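Local atomic coordinates of pyridoxal phosphate homeostasis protein (Bifidobacterium adolescentis ATCC 15703, PDB entry 3CPG), a protein that probably binds pyridoxal 5'-phosphate and takes part in keeping the cell's supply of that cofactor in balance. Residues 136-141 against 159-164; 239-244 against 257-262; 120-125 against 140-145. All coordinates share one frame; numbering follows the deposited sequence.

Contact 1: 136-141 against 159-164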
loop_
_atom_site.group_PDB
_atom_site.type_symbol
_atom_site.label_atom_id
_atom_site.label_comp_id
_atom_site.label_asym_id
_atom_site.label_seq_id
_atom_site.Cartn_x
_atom_site.Cartn_y
_atom_site.Cartn_z
ATOM N N ASP A 136 -3.179 9.466 -0.894
ATOM C CA ASP A 136 -3.600 9.706 0.481
ATOM C C ASP A 136 -2.700 8.994 1.476
ATOM O O ASP A 136 -2.720 9.302 2.664
ATOM C CB ASP A 136 -5.055 9.288 0.716
ATOM C CG ASP A 136 -5.496 8.144 -0.169
ATOM O OD1 ASP A 136 -4.710 7.203 -0.400
ATOM O OD2 ASP A 136 -6.655 8.190 -0.624
ATOM N N THR A 137 -1.921 8.032 0.994
ATOM C CA THR A 137 -1.004 7.307 1.863
ATOM C C THR A 137 0.302 6.961 1.155
ATOM O O THR A 137 0.298 6.465 0.030
ATOM C CB THR A 137 -1.617 5.986 2.381
ATOM O OG1 THR A 137 -2.819 6.258 3.111
ATOM C CG2 THR A 137 -0.632 5.276 3.306
ATOM N N ILE A 138 1.417 7.237 1.823
ATOM C CA ILE A 138 2.743 6.910 1.298
ATOM C C ILE A 138 3.237 5.718 2.123
ATOM O O ILE A 138 3.630 5.870 3.283
ATOM C CB ILE A 138 3.723 8.095 1.459
ATOM C CG1 ILE A 138 3.238 9.288 0.631
ATOM C CG2 ILE A 138 5.122 7.671 1.021
ATOM C CD1 ILE A 138 4.030 10.574 0.865
ATOM N N GLU A 139 3.216 4.532 1.520
ATOM C CA GLU A 139 3.609 3.307 2.211
ATOM C C GLU A 139 5.101 3.050 2.343
ATOM O O GLU A 139 5.511 2.148 3.075
ATOM C CB GLU A 139 2.993 2.093 1.509
ATOM C CG GLU A 139 1.480 2.026 1.556
ATOM C CD GLU A 139 0.964 0.648 1.187
ATOM O OE1 GLU A 139 1.743 -0.324 1.297
ATOM O OE2 GLU A 139 -0.220 0.528 0.808
ATOM N N SER A 140 5.911 3.845 1.655
ATOM C CA SER A 140 7.356 3.633 1.644
ATOM C C SER A 140 8.219 4.526 2.531
ATOM O O SER A 140 9.377 4.771 2.206
ATOM C CB SER A 140 7.850 3.754 0.205
ATOM O OG SER A 140 7.484 5.025 -0.312
ATOM N N VAL A 141 7.679 5.018 3.638
ATOM C CA VAL A 141 8.476 5.871 4.515
ATOM C C VAL A 141 9.408 4.960 5.316
ATOM O O VAL A 141 8.971 4.235 6.212
ATOM C CB VAL A 141 7.568 6.692 5.443
ATOM C CG1 VAL A 141 8.402 7.666 6.260
ATOM C CG2 VAL A 141 6.539 7.454 4.604
ATOM N N ILE A 159 -2.140 20.278 4.535
ATOM C CA ILE A 159 -2.827 18.993 4.565
ATOM C C ILE A 159 -2.134 17.973 5.461
ATOM O O ILE A 159 -1.076 18.235 6.028
ATOM C CB ILE A 159 -2.898 18.369 3.156
ATOM C CG1 ILE A 159 -1.478 18.046 2.670
ATOM C CG2 ILE A 159 -3.598 19.320 2.197
ATOM C CD1 ILE A 159 -1.420 17.196 1.408
ATOM N N THR A 160 -2.757 16.804 5.576
ATOM C CA THR A 160 -2.207 15.694 6.342
ATOM C C THR A 160 -2.197 14.509 5.386
ATOM O O THR A 160 -3.199 14.230 4.732
ATOM C CB THR A 160 -3.084 15.313 7.555
ATOM O OG1 THR A 160 -3.092 16.387 8.502
ATOM C CG2 THR A 160 -2.532 14.056 8.231
ATOM N N VAL A 161 -1.063 13.828 5.284
ATOM C CA VAL A 161 -0.974 12.670 4.405
ATOM C C VAL A 161 -0.718 11.434 5.255
ATOM O O VAL A 161 -0.022 11.499 6.269
ATOM C CB VAL A 161 0.165 12.842 3.353
ATOM C CG1 VAL A 161 1.525 12.920 4.044
ATOM C CG2 VAL A 161 0.124 11.697 2.350
ATOM N N GLY A 162 -1.302 10.311 4.858
ATOM C CA GLY A 162 -1.095 9.088 5.606
ATOM C C GLY A 162 0.255 8.491 5.262
ATOM O O GLY A 162 0.768 8.699 4.164
ATOM N N VAL A 163 0.848 7.769 6.205
ATOM C CA VAL A 163 2.133 7.130 5.951
ATOM C C VAL A 163 2.207 5.784 6.644
ATOM O O VAL A 163 1.587 5.577 7.688
ATOM C CB VAL A 163 3.338 7.972 6.467
ATOM C CG1 VAL A 163 3.394 9.315 5.762
ATOM C CG2 VAL A 163 3.238 8.156 7.976
ATOM N N LEU A 164 2.943 4.864 6.037
ATOM C CA LEU A 164 3.179 3.561 6.638
ATOM C C LEU A 164 4.689 3.522 6.804
ATOM O O LEU A 164 5.421 3.998 5.934
ATOM C CB LEU A 164 2.743 2.405 5.727
ATOM C CG LEU A 164 1.271 2.283 5.321
ATOM C CD1 LEU A 164 1.032 0.899 4.716
ATOM C CD2 LEU A 164 0.365 2.482 6.529
#

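Contact 2: 239-244 against 257-262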
loop_
_atom_site.group_PDB
_atom_site.type_symbol
_atom_site.label_atom_id
_atom_site.label_comp_id
_atom_site.label_asym_id
_atom_site.label_seq_id
_atom_site.Cartn_x
_atom_site.Cartn_y
_atom_site.Cartn_z
ATOM N N CYS A 239 -1.777 3.395 14.084
ATOM C CA CYS A 239 -0.789 2.539 13.433
ATOM C C CYS A 239 -1.361 1.125 13.465
ATOM O O CYS A 239 -0.919 0.282 14.244
ATOM C CB CYS A 239 0.533 2.603 14.208
ATOM S SG CYS A 239 1.908 1.712 13.445
ATOM N N ARG A 240 -2.342 0.868 12.606
ATOM C CA ARG A 240 -3.009 -0.430 12.593
ATOM C C ARG A 240 -2.805 -1.329 11.382
ATOM O O ARG A 240 -2.966 -2.543 11.484
ATOM C CB ARG A 240 -4.511 -0.219 12.790
ATOM C CG ARG A 240 -4.883 0.353 14.141
ATOM C CD ARG A 240 -6.349 0.752 14.181
ATOM N NE ARG A 240 -6.762 1.173 15.516
ATOM C CZ ARG A 240 -6.839 0.360 16.565
ATOM N NH1 ARG A 240 -6.531 -0.925 16.436
ATOM N NH2 ARG A 240 -7.227 0.828 17.743
ATOM N N GLU A 241 -2.463 -0.755 10.238
ATOM C CA GLU A 241 -2.298 -1.571 9.044
ATOM C C GLU A 241 -0.987 -2.337 8.959
ATOM O O GLU A 241 0.040 -1.927 9.506
ATOM C CB GLU A 241 -2.425 -0.708 7.783
ATOM C CG GLU A 241 -3.663 0.167 7.727
ATOM C CD GLU A 241 -4.905 -0.560 7.238
ATOM O OE1 GLU A 241 -4.870 -1.799 7.078
ATOM O OE2 GLU A 241 -5.926 0.126 7.014
ATOM N N LEU A 242 -1.052 -3.465 8.263
ATOM C CA LEU A 242 0.114 -4.290 7.994
ATOM C C LEU A 242 0.031 -4.556 6.502
ATOM O O LEU A 242 -0.736 -5.407 6.052
ATOM C CB LEU A 242 0.068 -5.606 8.772
ATOM C CG LEU A 242 0.371 -5.488 10.269
ATOM C CD1 LEU A 242 0.182 -6.846 10.936
ATOM C CD2 LEU A 242 1.792 -4.985 10.463
ATOM N N SER A 243 0.795 -3.790 5.733
ATOM C CA SER A 243 0.809 -3.940 4.283
ATOM C C SER A 243 1.923 -4.918 3.969
ATOM O O SER A 243 3.098 -4.556 3.968
ATOM C CB SER A 243 1.083 -2.592 3.614
ATOM O OG SER A 243 1.082 -2.707 2.201
HETATM N N MSE A 244 1.547 -6.168 3.726
HETATM C CA MSE A 244 2.520 -7.209 3.432
HETATM C C MSE A 244 1.873 -8.367 2.692
HETATM O O MSE A 244 0.708 -8.694 2.926
HETATM C CB MSE A 244 3.163 -7.704 4.736
HETATM C CG MSE A 244 2.172 -8.208 5.793
HETATM SE SE MSE A 244 3.023 -8.467 7.512
HETATM C CE MSE A 244 1.819 -9.711 8.279
ATOM N N GLY A 257 -1.306 -12.191 9.730
ATOM C CA GLY A 257 -1.990 -10.955 10.088
ATOM C C GLY A 257 -2.074 -9.785 9.120
ATOM O O GLY A 257 -2.535 -8.708 9.502
ATOM N N SER A 258 -1.648 -9.970 7.877
ATOM C CA SER A 258 -1.706 -8.880 6.908
ATOM C C SER A 258 -3.101 -8.268 6.806
ATOM O O SER A 258 -4.099 -8.984 6.872
ATOM C CB SER A 258 -1.284 -9.383 5.528
ATOM O OG SER A 258 -1.475 -8.373 4.553
ATOM N N THR A 259 -3.169 -6.947 6.656
ATOM C CA THR A 259 -4.459 -6.275 6.508
ATOM C C THR A 259 -4.551 -5.674 5.114
ATOM O O THR A 259 -5.617 -5.243 4.683
ATOM C CB THR A 259 -4.664 -5.156 7.543
ATOM O OG1 THR A 259 -3.728 -4.097 7.305
ATOM C CG2 THR A 259 -4.487 -5.707 8.951
ATOM N N ILE A 260 -3.417 -5.645 4.421
ATOM C CA ILE A 260 -3.348 -5.134 3.057
ATOM C C ILE A 260 -2.336 -5.957 2.272
ATOM O O ILE A 260 -1.175 -6.047 2.658
ATOM C CB ILE A 260 -2.870 -3.663 2.979
ATOM C CG1 ILE A 260 -3.859 -2.735 3.678
ATOM C CG2 ILE A 260 -2.717 -3.253 1.506
ATOM C CD1 ILE A 260 -3.408 -1.282 3.685
ATOM N N VAL A 261 -2.785 -6.579 1.189
ATOM C CA VAL A 261 -1.877 -7.339 0.346
ATOM C C VAL A 261 -1.739 -6.515 -0.925
ATOM O O VAL A 261 -2.717 -5.936 -1.391
ATOM C CB VAL A 261 -2.415 -8.754 0.016
ATOM C CG1 VAL A 261 -2.441 -9.599 1.286
ATOM C CG2 VAL A 261 -3.803 -8.669 -0.608
ATOM N N ARG A 262 -0.518 -6.436 -1.451
ATOM C CA ARG A 262 -0.230 -5.664 -2.660
ATOM C C ARG A 262 -0.012 -6.638 -3.810
ATOM O O ARG A 262 1.012 -7.310 -3.879
ATOM C CB ARG A 262 1.025 -4.811 -2.442
ATOM C CG ARG A 262 0.964 -3.930 -1.201
ATOM C CD ARG A 262 2.158 -2.989 -1.141
ATOM N NE ARG A 262 3.428 -3.711 -1.192
ATOM C CZ ARG A 262 3.970 -4.361 -0.166
ATOM N NH1 ARG A 262 3.362 -4.384 1.012
ATOM N NH2 ARG A 262 5.122 -4.999 -0.324
HETATM O O HOH W 1 -7.010 -2.804 5.498
#

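Contact 3: 120-125 against 140-145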
loop_
_atom_site.group_PDB
_atom_site.type_symbol
_atom_site.label_atom_id
_atom_site.label_comp_id
_atom_site.label_asym_id
_atom_site.label_seq_id
_atom_site.Cartn_x
_atom_site.Cartn_y
_atom_site.Cartn_z
ATOM N N ILE A 120 3.537 3.034 -3.264
ATOM C CA ILE A 120 4.151 1.897 -2.599
ATOM C C ILE A 120 5.606 1.695 -3.001
ATOM O O ILE A 120 6.273 0.793 -2.496
ATOM C CB ILE A 120 3.342 0.608 -2.866
ATOM C CG1 ILE A 120 3.345 0.285 -4.359
ATOM C CG2 ILE A 120 1.905 0.797 -2.393
ATOM C CD1 ILE A 120 2.602 -0.998 -4.714
ATOM N N GLY A 121 6.092 2.537 -3.910
ATOM C CA GLY A 121 7.480 2.454 -4.339
ATOM C C GLY A 121 8.289 3.493 -3.577
ATOM O O GLY A 121 7.712 4.369 -2.932
ATOM N N GLN A 122 9.615 3.407 -3.641
ATOM C CA GLN A 122 10.458 4.358 -2.922
ATOM C C GLN A 122 10.217 5.781 -3.418
ATOM O O GLN A 122 10.082 6.022 -4.617
ATOM C CB GLN A 122 11.935 3.985 -3.069
ATOM C CG GLN A 122 12.305 2.606 -2.502
ATOM C CD GLN A 122 11.805 2.377 -1.081
ATOM O OE1 GLN A 122 10.726 1.826 -0.872
ATOM N NE2 GLN A 122 12.591 2.806 -0.102
ATOM N N LEU A 123 10.167 6.720 -2.479
ATOM C CA LEU A 123 9.901 8.118 -2.796
ATOM C C LEU A 123 11.122 9.023 -2.692
ATOM O O LEU A 123 11.614 9.298 -1.595
ATOM C CB LEU A 123 8.800 8.643 -1.870
ATOM C CG LEU A 123 8.410 10.119 -1.979
ATOM C CD1 LEU A 123 7.986 10.448 -3.406
ATOM C CD2 LEU A 123 7.276 10.402 -0.999
ATOM N N GLN A 124 11.614 9.475 -3.841
ATOM C CA GLN A 124 12.760 10.374 -3.869
ATOM C C GLN A 124 12.252 11.688 -3.282
ATOM O O GLN A 124 11.143 12.121 -3.587
ATOM C CB GLN A 124 13.248 10.569 -5.307
ATOM C CG GLN A 124 14.522 11.382 -5.424
ATOM C CD GLN A 124 15.145 11.271 -6.801
ATOM O OE1 GLN A 124 15.572 10.192 -7.212
ATOM N NE2 GLN A 124 15.196 12.384 -7.522
ATOM N N SER A 125 13.062 12.313 -2.434
ATOM C CA SER A 125 12.668 13.546 -1.760
ATOM C C SER A 125 12.125 14.680 -2.631
ATOM O O SER A 125 11.141 15.326 -2.269
ATOM C CB SER A 125 13.835 14.067 -0.918
ATOM O OG SER A 125 14.213 13.110 0.059
ATOM N N SER A 140 5.911 3.845 1.655
ATOM C CA SER A 140 7.356 3.633 1.644
ATOM C C SER A 140 8.219 4.526 2.531
ATOM O O SER A 140 9.377 4.771 2.206
ATOM C CB SER A 140 7.850 3.754 0.205
ATOM O OG SER A 140 7.484 5.025 -0.312
ATOM N N VAL A 141 7.679 5.018 3.638
ATOM C CA VAL A 141 8.476 5.871 4.515
ATOM C C VAL A 141 9.408 4.960 5.316
ATOM O O VAL A 141 8.971 4.235 6.212
ATOM C CB VAL A 141 7.568 6.692 5.443
ATOM C CG1 VAL A 141 8.402 7.666 6.260
ATOM C CG2 VAL A 141 6.539 7.454 4.604
ATOM N N ASP A 142 10.696 5.010 4.988
ATOM C CA ASP A 142 11.684 4.146 5.622
ATOM C C ASP A 142 12.641 4.820 6.600
ATOM O O ASP A 142 13.593 4.190 7.065
ATOM C CB ASP A 142 12.492 3.435 4.531
ATOM C CG ASP A 142 13.277 4.405 3.660
ATOM O OD1 ASP A 142 12.810 5.542 3.454
ATOM O OD2 ASP A 142 14.362 4.030 3.168
ATOM N N SER A 143 12.397 6.085 6.922
ATOM C CA SER A 143 13.282 6.786 7.842
ATOM C C SER A 143 12.655 8.022 8.473
ATOM O O SER A 143 11.701 8.598 7.944
ATOM C CB SER A 143 14.559 7.206 7.118
ATOM O OG SER A 143 14.269 8.208 6.157
ATOM N N ILE A 144 13.202 8.422 9.615
ATOM C CA ILE A 144 12.725 9.611 10.301
ATOM C C ILE A 144 13.004 10.784 9.371
ATOM O O ILE A 144 12.207 11.719 9.270
ATOM C CB ILE A 144 13.483 9.837 11.630
ATOM C CG1 ILE A 144 13.086 8.758 12.642
ATOM C CG2 ILE A 144 13.188 11.230 12.166
ATOM C CD1 ILE A 144 13.830 8.837 13.974
ATOM N N ASP A 145 14.140 10.711 8.682
ATOM C CA ASP A 145 14.558 11.763 7.757
ATOM C C ASP A 145 13.520 11.985 6.657
ATOM O O ASP A 145 13.112 13.122 6.404
ATOM C CB ASP A 145 15.917 11.403 7.147
ATOM C CG ASP A 145 16.472 12.497 6.254
ATOM O OD1 ASP A 145 16.423 13.680 6.653
ATOM O OD2 ASP A 145 16.974 12.170 5.157
HETATM O O HOH W 2 10.857 5.704 0.117
#

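Contact 1: 136-141 against 159-164
E139 and L164 lie side by side and point the same way, the closest side-chain pairing between two neighbouring parallel strands, 137-141 and 161-164. CD1 of L164 rests against the CG methylene of E139 at 3.4 Å and continues along it to the carboxylate carbon, so a leucine methyl lies alongside the CG-CD bond, against the carboxylate itself. With CG anti to the carbonyl carbon (chi1 -65°) and the chain extended beyond it, E139 carries its carboxylate oxygens to partners on other strands: OE1 bonds to S243 and OE2 to H118. V141 and V163 meet differently, crossing obliquely, with CG2 of V141 3.7 Å from CB of V163. I138 and V163, paired across the ladder, put their side chains on the face where I150 of helix 144-157 packs, while T137 lies on the other and sends OG1 to Q199. T137 faces G162, where a side chain would run into T137 OG1 and D136 O; CG2 of T137 lies over the carbonyl of G162 instead. The backbones join by G162 N to D136 O (2.8 Å), I138 N to G162 O (2.8 Å) and L164 N to I138 O (3.0 Å). Beyond these the ladder slackens, and V141 N reaches L164 O only weakly, at 3.4 Å. With helix 144-157 between them, the strands form a right-handed beta-alpha-beta crossover, the repeating unit of a TIM barrel. The chemistry is divided accordingly: aliphatic groups seal the sheet against the helix, and on the barrel side a buried carboxylate, flanked by leucine, is held by bonds to two further strands, which is likely to fix its orientation.

Contact 2: 239-244 against 257-262
T259 OG1 is shared by two groups of the facing segment: it donates to E241 OE1 at 2.6 Å and accepts the amide of L242 at 2.9 Å, the latter bond nearly straight at 172°. Lying between its own backbone N and carbonyl carbon (chi1 66°), the hydroxyl is turned to the facing strand. E241 bends at chi2 and crosses T259 at about a right angle, so that OE1 is met nearly along its C-O axis while OE2 forms a salt bridge with R51. This is the more solvent-accessible side, polar and firmly bonded, where a water donates to both E241 OE1 and T259 O. A valine in place of T259 would probably leave the L242 amide and E241 OE1 without their shared hydroxyl, and the carboxylate freer to turn. The buried part lies farther along strands 241-243 and 260-262, which a single bridge, S243 with I260, joins. L242 O accepts two amides: T259 N arrives in the carbonyl plane on a lone pair, I260 N from 37° above it. In return M244 N bonds to I260 O at 2.9 Å. S258 OG donates to M244 O at 2.7 Å, and the selenomethionine M244 lays its CG against S258 CB and its CE 3.5 Å from S258 N. R262 bends back at chi3 and brings NH1 to S243 OG at 3.1 Å, the oxygen lying near the guanidinium plane; NH2 bonds to T203, and S243 OG also meets E139. G257, at positive phi, ends helix 250-255 in a Schellman motif, turning the chain into the last barrel strand. The result is a closure of side-chain hydroxyls and backbone amides: serines and a guanidinium grip the buried half, while a carboxylate held by threonine, arginine and water finishes the accessible end.

Contact 3: 120-125 against 140-145
S140 OG donates to G121 O at 2.7 Å, the one direct hydrogen bond between the end of strand 137-141 and the loop that follows strand 113-119. The hydroxyl approaches from above the carbonyl plane of G121, 39° out of it. It gets there because OG lies between the backbone N and carbonyl carbon of S140 (chi1 57°), turned to the loop, and CB comes along to 3.2 Å from the same oxygen. A second link runs through a water, which accepts the amide of L123 at 2.9 Å and donates to S140 O at 2.7 Å. Side chain and carbonyl of one serine thus serve two successive parts of the loop, G121 directly and L123 through solvent. Between these two attachments Q122 folds back at chi2 and brings the end of its side chain over S140. Its amide plane stands 86° from the carboxylate of D142, the two side chains crossing at about a right angle. L123 points its CB at the strand and keeps 4.2 Å from S140 OG, while its side chain packs on I150 of helix 144-157. At the strand end V141 packs on A147 and I150; beyond it S143 occupies the N-cap position of that helix, its OG bonding to L146 N. The contact sits at the C-terminal ends of barrel strands, where the loops of TIM barrels usually form the functional site; the side chain of I120 is about 7 Å from that of K57, the predicted cofactor-bearing lysine. Chemically the join is light: one hydroxyl and one water serve two carbonyls, of G121 and S140, and the amide of L123, holding the loop by its backbone while the exposed Q122 folds its chain toward S140.

Overall arrangement
From the N terminus, strand 113-119 runs into loop 120-125, and contact 3 closes the first loop when the chain comes back through helix 128-131 and strand 137-141. Contact 1 opens on that same strand, sharing S140 and V141 with contact 3, and closes after helix 144-157; the two spans overlap rather than nest. Contact 2 follows in series and, round helix 250-255, brings the last strand, 260-263, beside 241-243. All three reach one curled parallel sheet. Contacts 1 and 2 meet across the barrel interior through E139 and S243, and I120 of contact 3 packs on both E139 and R262.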